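Local coordinates for protein lysine/ornithine decarboxylase (Vibrio vulnificus, PDB 2PLJ) that probably decarboxylates lysine and ornithine to the corresponding diamines with a pyridoxal phosphate cofactor, and is captured here bound to a pyridoxal-putrescine adduct, at residues I197-K202 and V240-P245; R207-S212 and A246-D251; G314-Y319 and E348-V353; L340-Q345 and I369-L374. One frame throughout, in Å; residues are numbered along the deposited sequence.

Interaction 1 (I197-K202 and V240-P245); sequences IIETAK and VERGLP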
# COMPACT_ATOMS: atom_id res chain seq x y z
N ILE A 197 -14.13 21.57 -25.71
CA ILE A 197 -14.28 21.99 -24.32
C ILE A 197 -14.16 23.52 -24.18
O ILE A 197 -14.94 24.15 -23.45
CB ILE A 197 -13.24 21.27 -23.42
CG1 ILE A 197 -13.60 19.78 -23.30
CG2 ILE A 197 -13.19 21.91 -22.04
CD1 ILE A 197 -12.47 18.90 -22.73
N ILE A 198 -13.23 24.11 -24.91
CA ILE A 198 -12.95 25.55 -24.78
C ILE A 198 -14.13 26.36 -25.38
O ILE A 198 -14.61 27.34 -24.78
CB ILE A 198 -11.58 25.92 -25.37
CG1 ILE A 198 -10.45 25.32 -24.50
CG2 ILE A 198 -11.40 27.45 -25.47
CD1 ILE A 198 -9.09 25.32 -25.15
N GLU A 199 -14.61 25.92 -26.54
CA GLU A 199 -15.80 26.53 -27.14
C GLU A 199 -17.05 26.41 -26.24
O GLU A 199 -17.84 27.37 -26.14
CB GLU A 199 -16.06 25.98 -28.54
CG GLU A 199 -16.82 26.95 -29.42
CD GLU A 199 -16.80 26.55 -30.90
OE1 GLU A 199 -15.81 25.91 -31.35
OE2 GLU A 199 -17.77 26.89 -31.62
N THR A 200 -17.21 25.24 -25.59
CA THR A 200 -18.34 25.01 -24.69
C THR A 200 -18.23 25.89 -23.42
O THR A 200 -19.24 26.45 -22.96
CB THR A 200 -18.53 23.51 -24.34
OG1 THR A 200 -18.65 22.77 -25.55
CG2 THR A 200 -19.78 23.28 -23.52
N ALA A 201 -17.00 26.03 -22.90
CA ALA A 201 -16.77 26.90 -21.74
C ALA A 201 -17.19 28.34 -22.07
O ALA A 201 -17.78 29.02 -21.24
CB ALA A 201 -15.29 26.85 -21.33
N LYS A 202 -16.91 28.79 -23.29
CA LYS A 202 -17.33 30.15 -23.68
C LYS A 202 -18.87 30.27 -23.67
O LYS A 202 -19.42 31.24 -23.14
CB LYS A 202 -16.78 30.57 -25.05
CG LYS A 202 -17.09 32.05 -25.35
CD LYS A 202 -16.79 32.42 -26.78
CE LYS A 202 -17.05 33.91 -27.02
NZ LYS A 202 -16.23 34.41 -28.17
N VAL A 240 -7.46 31.18 -30.79
CA VAL A 240 -7.42 32.56 -31.30
C VAL A 240 -8.04 32.67 -32.70
O VAL A 240 -8.80 33.62 -32.99
CB VAL A 240 -5.96 33.11 -31.28
CG1 VAL A 240 -5.80 34.34 -32.19
CG2 VAL A 240 -5.52 33.39 -29.85
N GLU A 241 -7.71 31.72 -33.56
CA GLU A 241 -8.22 31.72 -34.94
C GLU A 241 -9.73 31.51 -34.99
O GLU A 241 -10.40 32.01 -35.89
CB GLU A 241 -7.49 30.67 -35.79
CG GLU A 241 -6.03 31.03 -36.10
CD GLU A 241 -5.87 32.44 -36.70
OE1 GLU A 241 -5.15 33.28 -36.09
OE2 GLU A 241 -6.47 32.72 -37.76
N ARG A 242 -10.25 30.77 -34.01
CA ARG A 242 -11.68 30.57 -33.86
C ARG A 242 -12.40 31.76 -33.21
O ARG A 242 -13.61 31.72 -33.01
CB ARG A 242 -11.97 29.29 -33.07
CG ARG A 242 -11.67 28.02 -33.84
CD ARG A 242 -12.17 26.81 -33.08
NE ARG A 242 -11.82 25.55 -33.73
CZ ARG A 242 -12.33 24.37 -33.39
NH1 ARG A 242 -13.23 24.26 -32.42
NH2 ARG A 242 -11.93 23.27 -34.03
N GLY A 243 -11.65 32.82 -32.89
CA GLY A 243 -12.22 34.00 -32.25
C GLY A 243 -12.58 33.84 -30.78
O GLY A 243 -13.35 34.63 -30.23
N LEU A 244 -12.02 32.82 -30.13
CA LEU A 244 -12.27 32.55 -28.71
C LEU A 244 -11.26 33.32 -27.85
O LEU A 244 -10.21 33.75 -28.36
CB LEU A 244 -12.20 31.04 -28.43
CG LEU A 244 -13.26 30.13 -29.06
CD1 LEU A 244 -12.81 28.68 -29.05
CD2 LEU A 244 -14.63 30.28 -28.40
N PRO A 245 -11.57 33.54 -26.55
CA PRO A 245 -10.59 34.24 -25.70
C PRO A 245 -9.21 33.55 -25.72
O PRO A 245 -9.15 32.33 -25.56
CB PRO A 245 -11.20 34.17 -24.30
CG PRO A 245 -12.66 33.97 -24.52
CD PRO A 245 -12.81 33.22 -25.81
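Glu199 OE1 and Arg242 NH1 form a salt bridge at 3.2 Å, joining helix 191-203 to the turn after helix 223-241. Its hydrogen bond is weak, with an N-H...O angle of only 132°. The carboxylate oxygen sits at the edge of the guanidinium, near its plane, but the two flat groups stand almost perpendicular (85°), so one oxygen meets one nitrogen and no two-pronged pair forms. Arg242 reaches the site with an extended chain.

Beneath the bridge, Leu244 points at the helix and splits its two methyls between different partners. CD1 lies 4.0 Å from Ile198 CG2, the more buried side of the contact, while CD2 presses on Lys202 CD at 3.4 Å, tighter than usual carbon packing. Glu199 CG lies 4.1 Å from the same Leu244 CD2. The Lys202 chain, with CG anti to the backbone N (chi1 -173°) and stretched out from there, runs over Leu244 to the ring of Pro245, its CD 4.2 Å from Pro245 CD. This brings NZ to 3.5 Å from Gly243 O. Gly243 leaves helix 223-241 with positive phi in a Schellman motif, its N bonded to Val240 O, and Leu244 follows directly. Val239 of the same helix also packs on Ile198 and Leu244.

The chemistry is that of a surface seam: one leucine wedged under aliphatic parts of charged side chains, with a single, weakly directed ion pair at an exposed arginine above it, so the contact rests mainly on the apolar burial of Leu244.

Interaction 2 (R207-S212 and A246-D251); sequences RIKGLS and ALSTLD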
# COMPACT_ATOMS: atom_id res chain seq x y z
N ARG A 207 -14.52 30.56 -17.43
CA ARG A 207 -13.20 31.04 -17.84
C ARG A 207 -12.22 29.89 -18.01
O ARG A 207 -12.10 29.02 -17.13
CB ARG A 207 -12.65 32.02 -16.80
CG ARG A 207 -11.19 32.43 -17.03
CD ARG A 207 -10.72 33.59 -16.13
NE ARG A 207 -9.26 33.67 -16.12
CZ ARG A 207 -8.53 34.24 -17.09
NH1 ARG A 207 -9.13 34.79 -18.15
NH2 ARG A 207 -7.21 34.26 -17.01
N ILE A 208 -11.50 29.91 -19.13
CA ILE A 208 -10.39 28.97 -19.35
C ILE A 208 -9.08 29.73 -19.13
O ILE A 208 -8.77 30.70 -19.85
CB ILE A 208 -10.44 28.34 -20.77
CG1 ILE A 208 -11.76 27.57 -21.02
CG2 ILE A 208 -9.20 27.45 -21.00
CD1 ILE A 208 -12.10 26.49 -19.99
N LYS A 209 -8.31 29.27 -18.13
CA LYS A 209 -6.99 29.81 -17.80
C LYS A 209 -5.97 29.38 -18.86
O LYS A 209 -5.12 30.17 -19.27
CB LYS A 209 -6.54 29.31 -16.43
CG LYS A 209 -5.25 29.97 -15.95
CD LYS A 209 -4.86 29.50 -14.55
CE LYS A 209 -3.60 30.22 -14.06
NZ LYS A 209 -3.92 31.64 -13.70
N GLY A 210 -6.07 28.15 -19.34
CA GLY A 210 -5.10 27.68 -20.32
C GLY A 210 -5.13 26.17 -20.47
O GLY A 210 -6.18 25.55 -20.27
N LEU A 211 -3.97 25.61 -20.81
CA LEU A 211 -3.82 24.17 -21.09
C LEU A 211 -2.81 23.54 -20.13
O LEU A 211 -1.92 24.22 -19.61
CB LEU A 211 -3.33 23.94 -22.52
CG LEU A 211 -4.13 24.58 -23.66
CD1 LEU A 211 -3.50 24.22 -25.03
CD2 LEU A 211 -5.56 24.12 -23.62
N SER A 212 -2.95 22.23 -19.92
CA SER A 212 -1.96 21.50 -19.12
C SER A 212 -1.74 20.13 -19.70
O SER A 212 -2.56 19.63 -20.49
CB SER A 212 -2.42 21.39 -17.66
OG SER A 212 -3.47 20.44 -17.53
N ALA A 246 -8.15 34.33 -25.91
CA ALA A 246 -6.78 33.79 -25.94
C ALA A 246 -6.38 33.18 -24.60
O ALA A 246 -6.74 33.72 -23.54
CB ALA A 246 -5.77 34.89 -26.34
N LEU A 247 -5.66 32.07 -24.65
CA LEU A 247 -5.27 31.35 -23.42
C LEU A 247 -4.03 31.96 -22.78
O LEU A 247 -3.06 32.31 -23.49
CB LEU A 247 -5.04 29.87 -23.69
CG LEU A 247 -6.22 29.14 -24.36
CD1 LEU A 247 -5.96 27.63 -24.35
CD2 LEU A 247 -7.55 29.48 -23.68
N SER A 248 -4.06 32.10 -21.46
CA SER A 248 -2.99 32.81 -20.76
C SER A 248 -1.86 31.92 -20.24
O SER A 248 -0.76 32.41 -19.97
CB SER A 248 -3.56 33.64 -19.59
OG SER A 248 -3.93 32.80 -18.50
N THR A 249 -2.12 30.62 -20.11
CA THR A 249 -1.25 29.73 -19.30
C THR A 249 -1.01 28.38 -19.97
O THR A 249 -1.95 27.81 -20.54
CB THR A 249 -1.89 29.50 -17.92
OG1 THR A 249 -2.24 30.77 -17.32
CG2 THR A 249 -0.99 28.69 -16.97
N LEU A 250 0.24 27.91 -19.90
CA LEU A 250 0.60 26.52 -20.20
C LEU A 250 1.21 25.92 -18.96
O LEU A 250 2.17 26.47 -18.41
CB LEU A 250 1.63 26.45 -21.35
CG LEU A 250 1.99 25.01 -21.71
CD1 LEU A 250 0.70 24.24 -22.10
CD2 LEU A 250 3.02 24.99 -22.85
N ASP A 251 0.67 24.78 -18.54
CA ASP A 251 1.18 24.05 -17.37
C ASP A 251 1.78 22.75 -17.92
O ASP A 251 1.04 21.92 -18.46
CB ASP A 251 -0.00 23.79 -16.43
CG ASP A 251 0.33 22.88 -15.26
OD1 ASP A 251 1.41 22.26 -15.21
OD2 ASP A 251 -0.56 22.81 -14.37
O HOH W 1 -3.46 33.43 -16.03
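The Arg207 guanidinium meets Ser248 obliquely, its NH2 toward Ser248 OG, and a water lies at its edge in the plane. Its firmer partner is Glu167 on strand 167-171, which also pairs with Lys209 NZ. The same water accepts from Lys209 NZ at 3.0 Å and bonds Ser248 OG at 2.6 Å, and Ser248 OG also receives the hydroxyl proton of Thr249, so this serine oxygen is a small polar hub. Tucked in between its own N and C (chi1 74°), Ser248 OG comes 3.0 Å from Lys209 O.

Strand 207-212 runs parallel to strand 249-251. Lys209 O takes Ser248 N; beyond it, Leu211 offers both its N-H and its C=O to the neighbouring strand, N donating to Thr249 O (3.0 Å) and O accepting from Asp251 N (2.9 Å, in the carbonyl plane). Gly210, without a side chain, brings its CA against Thr249 O in a CA-H...O contact.

Toward helices 191-203 and 223-241 the cover is apolar. Leu247 forks, CD1 against Leu211 CD2 (3.6 Å) and CD2 against Ile208 CG2 (3.7 Å). The unit is a beta-alpha-beta crossover of the beta/alpha barrel, with helix 223-241 as its connection.

The side chain of Asp251 lies about 7 Å from the bound adduct. Backbone bonds thus fix the strand register, leucines seal the helical side, and a water-linked cluster of charges and hydroxyls ends the contact around Ser248.

Interaction 3 (G314-Y319 and E348-V353); sequences GQIWYY and ELIPSV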
# COMPACT_ATOMS: atom_id res chain seq x y z
N GLY A 314 21.22 -21.93 0.60
CA GLY A 314 22.47 -21.22 0.34
C GLY A 314 22.45 -19.69 0.30
O GLY A 314 23.46 -19.06 -0.07
N GLN A 315 21.33 -19.07 0.68
CA GLN A 315 21.31 -17.61 0.83
C GLN A 315 20.95 -17.23 2.25
O GLN A 315 20.15 -17.93 2.88
CB GLN A 315 20.29 -16.99 -0.12
CG GLN A 315 20.90 -16.61 -1.46
CD GLN A 315 19.94 -15.84 -2.31
OE1 GLN A 315 18.83 -16.32 -2.54
NE2 GLN A 315 20.34 -14.64 -2.78
N ILE A 316 21.54 -16.13 2.75
CA ILE A 316 21.17 -15.62 4.06
C ILE A 316 20.01 -14.65 3.88
O ILE A 316 20.15 -13.61 3.20
CB ILE A 316 22.31 -14.88 4.81
CG1 ILE A 316 23.57 -15.75 4.95
CG2 ILE A 316 21.82 -14.41 6.21
CD1 ILE A 316 24.70 -15.05 5.75
N TRP A 317 18.87 -15.01 4.47
CA TRP A 317 17.71 -14.09 4.52
C TRP A 317 17.80 -13.20 5.76
O TRP A 317 17.90 -13.70 6.88
CB TRP A 317 16.41 -14.89 4.58
CG TRP A 317 15.99 -15.49 3.28
CD1 TRP A 317 16.67 -16.43 2.53
CD2 TRP A 317 14.79 -15.20 2.56
NE1 TRP A 317 15.95 -16.74 1.39
CE2 TRP A 317 14.80 -15.99 1.39
CE3 TRP A 317 13.71 -14.33 2.79
CZ2 TRP A 317 13.75 -15.96 0.45
CZ3 TRP A 317 12.67 -14.30 1.86
CH2 TRP A 317 12.70 -15.10 0.70
N TYR A 318 17.76 -11.88 5.54
CA TYR A 318 17.58 -10.91 6.61
C TYR A 318 16.14 -10.39 6.61
O TYR A 318 15.63 -9.99 5.56
CB TYR A 318 18.54 -9.73 6.46
CG TYR A 318 20.00 -10.15 6.47
CD1 TYR A 318 20.59 -10.65 7.64
CD2 TYR A 318 20.79 -10.09 5.30
CE1 TYR A 318 21.93 -11.04 7.68
CE2 TYR A 318 22.14 -10.50 5.32
CZ TYR A 318 22.70 -10.97 6.52
OH TYR A 318 24.01 -11.38 6.57
N TYR A 319 15.50 -10.37 7.78
CA TYR A 319 14.12 -9.94 7.90
C TYR A 319 14.18 -8.57 8.56
O TYR A 319 14.54 -8.46 9.73
CB TYR A 319 13.33 -10.93 8.74
CG TYR A 319 13.35 -12.33 8.16
CD1 TYR A 319 12.35 -12.77 7.29
CD2 TYR A 319 14.39 -13.23 8.47
CE1 TYR A 319 12.38 -14.06 6.74
CE2 TYR A 319 14.43 -14.50 7.93
CZ TYR A 319 13.44 -14.93 7.06
OH TYR A 319 13.52 -16.21 6.56
N GLU A 348 33.95 -10.67 3.75
CA GLU A 348 33.28 -11.52 2.79
C GLU A 348 31.88 -11.00 2.42
O GLU A 348 31.04 -10.78 3.31
CB GLU A 348 33.20 -12.92 3.41
CG GLU A 348 32.73 -14.05 2.50
CD GLU A 348 32.77 -15.38 3.22
OE1 GLU A 348 31.70 -16.00 3.43
OE2 GLU A 348 33.88 -15.80 3.60
N LEU A 349 31.64 -10.79 1.13
CA LEU A 349 30.29 -10.54 0.62
C LEU A 349 29.55 -11.85 0.38
O LEU A 349 30.06 -12.78 -0.27
CB LEU A 349 30.32 -9.72 -0.67
CG LEU A 349 30.84 -8.27 -0.72
CD1 LEU A 349 30.36 -7.63 -2.01
CD2 LEU A 349 30.37 -7.44 0.48
N ILE A 350 28.33 -11.92 0.92
CA ILE A 350 27.54 -13.15 0.96
C ILE A 350 26.22 -12.95 0.18
O ILE A 350 25.58 -11.90 0.32
CB ILE A 350 27.26 -13.60 2.43
CG1 ILE A 350 28.58 -13.79 3.19
CG2 ILE A 350 26.44 -14.89 2.48
CD1 ILE A 350 28.43 -13.97 4.72
N PRO A 351 25.85 -13.93 -0.69
CA PRO A 351 24.53 -13.87 -1.35
C PRO A 351 23.42 -13.83 -0.31
O PRO A 351 23.33 -14.72 0.56
CB PRO A 351 24.47 -15.19 -2.12
CG PRO A 351 25.92 -15.56 -2.35
CD PRO A 351 26.62 -15.12 -1.10
N SER A 352 22.58 -12.80 -0.41
CA SER A 352 21.60 -12.49 0.62
C SER A 352 20.26 -12.13 0.03
O SER A 352 20.15 -11.83 -1.16
CB SER A 352 22.11 -11.34 1.50
OG SER A 352 23.41 -11.63 2.01
N VAL A 353 19.25 -12.15 0.89
CA VAL A 353 17.90 -11.70 0.56
C VAL A 353 17.48 -10.73 1.66
O VAL A 353 17.66 -11.01 2.85
CB VAL A 353 16.90 -12.89 0.52
CG1 VAL A 353 15.49 -12.40 0.25
CG2 VAL A 353 17.32 -13.95 -0.49
O HOH W 2 24.73 -17.15 1.11
O HOH W 3 25.15 -11.44 4.31
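Strands 315-320 and 349-355 are parallel neighbours in the beta barrel domain, and Trp317 and Val353 meet across them with their side chains side by side. Val353 CG1 sits over the six-membered ring of the indole, 3.5 Å from its centroid and 7° off the ring normal, a CH-pi contact, while CG2 touches NE1 at 3.6 Å. Val353 carries CG1 anti to its backbone nitrogen (chi1 177°), which spreads the two methyls along the same face.

The backbones bond in the staggered pattern of parallel strands: Ile316 N to Pro351 O, Val353 N to Ile316 O (2.9 Å) and Tyr318 N to Val353 O (2.8 Å), the last nearly along the C=O axis. In this mixed sheet strand 315-320 also pairs, antiparallel, with strand 300-312. On the face bearing Ser352, Ile316 CD1 packs on Ile350 CG2 at 3.7 Å. Ser352 OG donates to Ile350 O and takes a proton from a water that also bonds Tyr318 OH (2.5 Å); Tyr318 OH bonds Leu374 N as well. A second water donates to Gly314 O (2.6 Å) and Pro351 O (2.9 Å), bridging the residue before strand 315-320 to the other strand. The Tyr319 ring meets Phe187 of the second subunit, planes about 10° apart.

Interaction 4 (L340-Q345 and I369-L374); sequences LTTIKQ and ILLPKL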
# COMPACT_ATOMS: atom_id res chain seq x y z
N LEU A 340 20.71 0.48 -2.21
CA LEU A 340 20.72 -0.04 -0.83
C LEU A 340 22.17 -0.23 -0.38
O LEU A 340 23.02 -0.66 -1.16
CB LEU A 340 19.97 -1.36 -0.74
CG LEU A 340 18.47 -1.37 -1.12
CD1 LEU A 340 17.96 -2.81 -1.23
CD2 LEU A 340 17.65 -0.55 -0.14
N THR A 341 22.42 0.08 0.89
CA THR A 341 23.74 -0.15 1.45
C THR A 341 23.62 -0.57 2.91
O THR A 341 22.50 -0.65 3.46
CB THR A 341 24.69 1.08 1.20
OG1 THR A 341 26.05 0.73 1.48
CG2 THR A 341 24.27 2.30 2.02
N THR A 342 24.76 -0.86 3.53
CA THR A 342 24.79 -1.19 4.94
C THR A 342 25.88 -0.35 5.57
O THR A 342 26.80 0.09 4.88
CB THR A 342 25.11 -2.70 5.14
OG1 THR A 342 26.31 -3.03 4.42
CG2 THR A 342 23.96 -3.54 4.62
N ILE A 343 25.76 -0.10 6.87
CA ILE A 343 26.84 0.59 7.59
C ILE A 343 28.04 -0.33 7.63
O ILE A 343 29.15 0.09 7.29
CB ILE A 343 26.40 1.08 8.99
CG1 ILE A 343 25.37 2.22 8.84
CG2 ILE A 343 27.63 1.55 9.82
CD1 ILE A 343 24.64 2.57 10.13
N LYS A 344 27.80 -1.60 7.97
CA LYS A 344 28.86 -2.63 7.96
C LYS A 344 29.44 -2.79 6.56
O LYS A 344 28.70 -2.98 5.59
CB LYS A 344 28.31 -3.97 8.44
CG LYS A 344 28.06 -4.00 9.93
CD LYS A 344 28.52 -5.31 10.55
CE LYS A 344 28.41 -5.21 12.05
NZ LYS A 344 27.86 -6.46 12.63
N GLN A 345 30.76 -2.69 6.47
CA GLN A 345 31.47 -2.78 5.19
C GLN A 345 32.74 -3.61 5.35
O GLN A 345 33.31 -3.68 6.44
CB GLN A 345 31.82 -1.37 4.68
CG GLN A 345 30.62 -0.53 4.22
CD GLN A 345 30.03 -1.01 2.91
OE1 GLN A 345 30.77 -1.33 1.97
NE2 GLN A 345 28.70 -1.06 2.83
N ILE A 369 21.03 -9.98 -3.33
CA ILE A 369 21.92 -8.85 -3.06
C ILE A 369 23.13 -9.33 -2.28
O ILE A 369 22.99 -10.11 -1.33
CB ILE A 369 21.16 -7.73 -2.29
CG1 ILE A 369 22.07 -6.51 -2.04
CG2 ILE A 369 20.54 -8.29 -1.01
CD1 ILE A 369 21.28 -5.20 -1.63
N LEU A 370 24.32 -8.89 -2.69
CA LEU A 370 25.55 -9.24 -1.97
C LEU A 370 25.78 -8.31 -0.79
O LEU A 370 25.77 -7.09 -0.95
CB LEU A 370 26.78 -9.23 -2.89
CG LEU A 370 26.77 -10.20 -4.07
CD1 LEU A 370 27.95 -9.94 -5.00
CD2 LEU A 370 26.77 -11.65 -3.61
N LEU A 371 25.94 -8.90 0.39
CA LEU A 371 26.11 -8.12 1.61
C LEU A 371 27.11 -8.78 2.53
O LEU A 371 27.23 -10.02 2.57
CB LEU A 371 24.78 -7.97 2.36
CG LEU A 371 23.56 -7.30 1.72
CD1 LEU A 371 22.40 -7.43 2.68
CD2 LEU A 371 23.79 -5.80 1.39
N PRO A 372 27.83 -7.96 3.32
CA PRO A 372 28.61 -8.55 4.39
C PRO A 372 27.68 -9.24 5.40
O PRO A 372 26.46 -8.96 5.43
CB PRO A 372 29.32 -7.34 5.02
CG PRO A 372 28.56 -6.17 4.60
CD PRO A 372 27.91 -6.49 3.29
N LYS A 373 28.23 -10.15 6.19
CA LYS A 373 27.45 -10.79 7.26
C LYS A 373 26.95 -9.74 8.26
O LYS A 373 27.75 -8.96 8.80
CB LYS A 373 28.27 -11.88 7.97
CG LYS A 373 27.56 -12.56 9.14
CD LYS A 373 26.26 -13.25 8.70
CE LYS A 373 25.63 -14.08 9.83
NZ LYS A 373 25.19 -13.31 11.05
N LEU A 374 25.64 -9.72 8.46
CA LEU A 374 25.01 -8.80 9.41
C LEU A 374 24.52 -9.54 10.65
O LEU A 374 24.06 -10.68 10.57
CB LEU A 374 23.81 -8.12 8.76
CG LEU A 374 24.09 -7.38 7.45
CD1 LEU A 374 22.77 -6.83 6.94
CD2 LEU A 374 25.14 -6.28 7.67
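Thr342 and Pro372 lie alongside each other, pointing opposite ways, the hydroxyl OG1 3.9 Å from Pro372 CG. The threonine torsion explains this: OG1 is wedged between its own N and C (chi1 53°), where it donates to Lys344 O at 2.7 Å, in the plane of that carbonyl. Lys344 O, so held, also meets Pro372 CG at 3.3 Å. The methyl CG2 of Thr342, anti to the carbonyl carbon, touches Leu371 CD2 at 3.9 Å and Leu374 CD1 at 4.2 Å. Gln345 folds back so that NE2 donates to Thr342 O (3.0 Å) almost straight, at 165°; the turn after the strand is thus held by two side-chain bonds within itself.

At the other end Leu340 and Ile369 meet as roughly perpendicular side chains. Ile369 sends CG1 anti to its backbone N (chi1 -178°) with the chain extended, so CD1 reaches Leu340 CD1 at 4.1 Å. Lys344 packs its CB on Leu374 CD2, and its bent chain carries NZ to a salt bridge with Asp378.

The two short strands run nearly parallel, but their axes come no closer than 8.3 Å; the backbones do not pair across the gap, and mostly side chains fill it. Strand 340-342 pairs instead with strand 379-382, and strand 369-372 with strand 349-355, whose Leu354 packs on both Leu340 and Leu371; Ile343, just past strand 340-342 and pointing away from the contact, rests against helix 40-53.

In the fold
The four contacts form two groups on opposite sides of the molecule's centre. Interactions 1 and 2, centres 11 Å apart, share the beta/alpha barrel: their segments alternate along the chain, helix 191-203 leading into strand 207-212, and Ile198 of the first packs on Leu211 and Leu247 of the second. Interactions 3 and 4, centres 9 Å apart, come later and also alternate, within the mixed sheet of the beta barrel, where strands 349-355 and 369-372 are neighbours. Interactions 1 and 3 are 63 Å apart between centres. The groups therefore belong to the two domains, the beta/alpha barrel and the beta barrel domain, and interaction 3 lies beside the second subunit.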